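Local coordinates for UPF0255 protein frsA (Vibrio vulnificus, PDB 4I4C) that probably hydrolyses carboxylic esters as a serine esterase related to the alpha/beta hydrolases, at residues E123-A128 / Y157-K162. Residues are numbered along the deposited sequence; the frame is centred on the assembly and turned at random.
Sequences EALFSA and YLEAAK
Ala-160 drops its methyl straight onto the ring of Phe-126: CB of Ala-160 stands 3.3 Å from the centroid of the Phe-126 ring and almost on the ring normal, so all six ring carbons are at much the same distance from it. This is a CH-pi contact over the centre of one face. The same methyl also meets the root of the neighbouring leucine, with Leu-125 CB 3.5 Å from Ala-160 CB, and thus fills the angle between Leu-125 and Phe-126.

The rim of the phenylalanine is used as well. Its CE1 points into the middle of the Tyr-157 ring, an edge-to-face (T-shaped) pair with centroids 5.0 Å apart and planes at 69°. Tyr-157 can offer that face because its CG lies anti to the backbone N (chi1 -156°), which swings the ring back toward helix 121-136 although its CB starts off pointing away. On the other flank, Leu-125 CD1 rests 3.6 Å from Glu-159 CG, touching the aliphatic part of a glutamate whose chain then bends at chi2 and carries the carboxylate away.

Further out, the Tyr-157 hydroxyl is hydrogen-bonded to His-185 on strand 178-186, which anchors the ring that receives the phenylalanine edge. Trp-210 stacks with Phe-126, and Ser-122 OG is hydrogen-bonded to Ala-160 O.

No hydrogen bond joins the two segments themselves. With an alanine at the crossing, the axes of segments 123-128 and 157-162 come within 7.8 Å, their N-to-C directions 163° apart: an antiparallel helical hairpin, with helix 98-114 against Leu-125 and Ala-161 touching Ile-168 of outermost strand 167-175, beside the mixed beta-sheet of an alpha/beta-hydrolase fold.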
loop_
_atom_site.group_PDB
_atom_site.type_symbol
_atom_site.label_atom_id
_atom_site.label_comp_id
_atom_site.label_asym_id
_atom_site.label_seq_id
_atom_site.Cartn_x
_atom_site.Cartn_y
_atom_site.Cartn_z
ATOM N N GLU A 123 4.428 -18.597 9.110
ATOM C CA GLU A 123 3.834 -17.395 9.665
ATOM C C GLU A 123 4.867 -16.473 10.304
ATOM O O GLU A 123 4.684 -15.252 10.335
ATOM C CB GLU A 123 2.750 -17.764 10.671
ATOM C CG GLU A 123 1.506 -18.343 10.008
ATOM C CD GLU A 123 0.978 -17.446 8.896
ATOM O OE1 GLU A 123 0.859 -16.222 9.128
ATOM O OE2 GLU A 123 0.690 -17.963 7.791
ATOM N N ALA A 124 5.955 -17.055 10.803
ATOM C CA ALA A 124 6.968 -16.247 11.449
ATOM C C ALA A 124 7.706 -15.474 10.368
ATOM O O ALA A 124 8.121 -14.333 10.572
ATOM C CB ALA A 124 7.937 -17.129 12.258
ATOM N N LEU A 125 7.851 -16.093 9.204
ATOM C CA LEU A 125 8.570 -15.441 8.119
ATOM C C LEU A 125 7.723 -14.320 7.511
ATOM O O LEU A 125 8.265 -13.276 7.142
ATOM C CB LEU A 125 9.044 -16.448 7.058
ATOM C CG LEU A 125 10.239 -17.331 7.457
ATOM C CD1 LEU A 125 10.364 -18.557 6.554
ATOM C CD2 LEU A 125 11.533 -16.532 7.433
ATOM N N PHE A 126 6.407 -14.539 7.414
ATOM C CA PHE A 126 5.481 -13.490 6.972
ATOM C C PHE A 126 5.516 -12.310 7.944
ATOM O O PHE A 126 5.555 -11.162 7.521
ATOM C CB PHE A 126 4.051 -14.029 6.824
ATOM C CG PHE A 126 3.806 -14.770 5.531
ATOM C CD1 PHE A 126 4.163 -14.199 4.315
ATOM C CD2 PHE A 126 3.218 -16.027 5.533
ATOM C CE1 PHE A 126 3.948 -14.876 3.121
ATOM C CE2 PHE A 126 2.989 -16.711 4.342
ATOM C CZ PHE A 126 3.359 -16.135 3.137
ATOM N N SER A 127 5.525 -12.597 9.244
ATOM C CA SER A 127 5.724 -11.548 10.245
ATOM C C SER A 127 7.020 -10.774 10.020
ATOM O O SER A 127 7.071 -9.552 10.185
ATOM C CB SER A 127 5.750 -12.145 11.644
ATOM O OG SER A 127 4.482 -12.642 11.982
ATOM N N ALA A 128 8.070 -11.499 9.655
ATOM C CA ALA A 128 9.387 -10.904 9.443
ATOM C C ALA A 128 9.363 -9.967 8.240
ATOM O O ALA A 128 9.901 -8.851 8.290
ATOM C CB ALA A 128 10.421 -11.986 9.236
ATOM N N TYR A 157 9.299 -12.931 2.332
ATOM C CA TYR A 157 7.983 -13.311 1.822
ATOM C C TYR A 157 8.033 -14.619 1.036
ATOM O O TYR A 157 7.164 -15.479 1.188
ATOM C CB TYR A 157 7.418 -12.207 0.921
ATOM C CG TYR A 157 5.902 -12.204 0.805
ATOM C CD1 TYR A 157 5.114 -11.582 1.772
ATOM C CD2 TYR A 157 5.264 -12.807 -0.274
ATOM C CE1 TYR A 157 3.740 -11.562 1.671
ATOM C CE2 TYR A 157 3.872 -12.795 -0.384
ATOM C CZ TYR A 157 3.124 -12.171 0.593
ATOM O OH TYR A 157 1.754 -12.145 0.507
ATOM N N LEU A 158 9.027 -14.753 0.169
ATOM C CA LEU A 158 9.129 -15.957 -0.651
ATOM C C LEU A 158 9.472 -17.170 0.211
ATOM O O LEU A 158 8.928 -18.256 0.008
ATOM C CB LEU A 158 10.119 -15.762 -1.802
ATOM C CG LEU A 158 9.821 -14.557 -2.706
ATOM C CD1 LEU A 158 10.888 -14.388 -3.780
ATOM C CD2 LEU A 158 8.441 -14.665 -3.348
ATOM N N GLU A 159 10.343 -16.972 1.205
ATOM C CA GLU A 159 10.678 -18.043 2.137
ATOM C C GLU A 159 9.465 -18.474 2.978
ATOM O O GLU A 159 9.275 -19.659 3.258
ATOM C CB GLU A 159 11.876 -17.642 3.025
ATOM C CG GLU A 159 12.555 -18.808 3.708
ATOM C CD GLU A 159 12.897 -19.938 2.744
ATOM O OE1 GLU A 159 13.695 -19.706 1.808
ATOM O OE2 GLU A 159 12.355 -21.055 2.917
ATOM N N ALA A 160 8.634 -17.516 3.366
ATOM C CA ALA A 160 7.364 -17.836 4.013
ATOM C C ALA A 160 6.450 -18.594 3.046
ATOM O O ALA A 160 5.832 -19.588 3.414
ATOM C CB ALA A 160 6.666 -16.567 4.474
ATOM N N ALA A 161 6.368 -18.102 1.815
ATOM C CA ALA A 161 5.499 -18.704 0.799
ATOM C C ALA A 161 5.872 -20.159 0.554
ATOM O O ALA A 161 5.007 -21.034 0.441
ATOM C CB ALA A 161 5.583 -17.914 -0.494
ATOM N N LYS A 162 7.177 -20.403 0.481
ATOM C CA LYS A 162 7.730 -21.729 0.234
ATOM C C LYS A 162 7.401 -22.691 1.374
ATOM O O LYS A 162 7.267 -23.897 1.165
ATOM C CB LYS A 162 9.246 -21.625 0.049
ATOM C CG LYS A 162 9.894 -22.850 -0.555
ATOM C CD LYS A 162 9.277 -23.200 -1.903
ATOM C CE LYS A 162 9.988 -24.386 -2.522
ATOM N NZ LYS A 162 11.460 -24.156 -2.550
#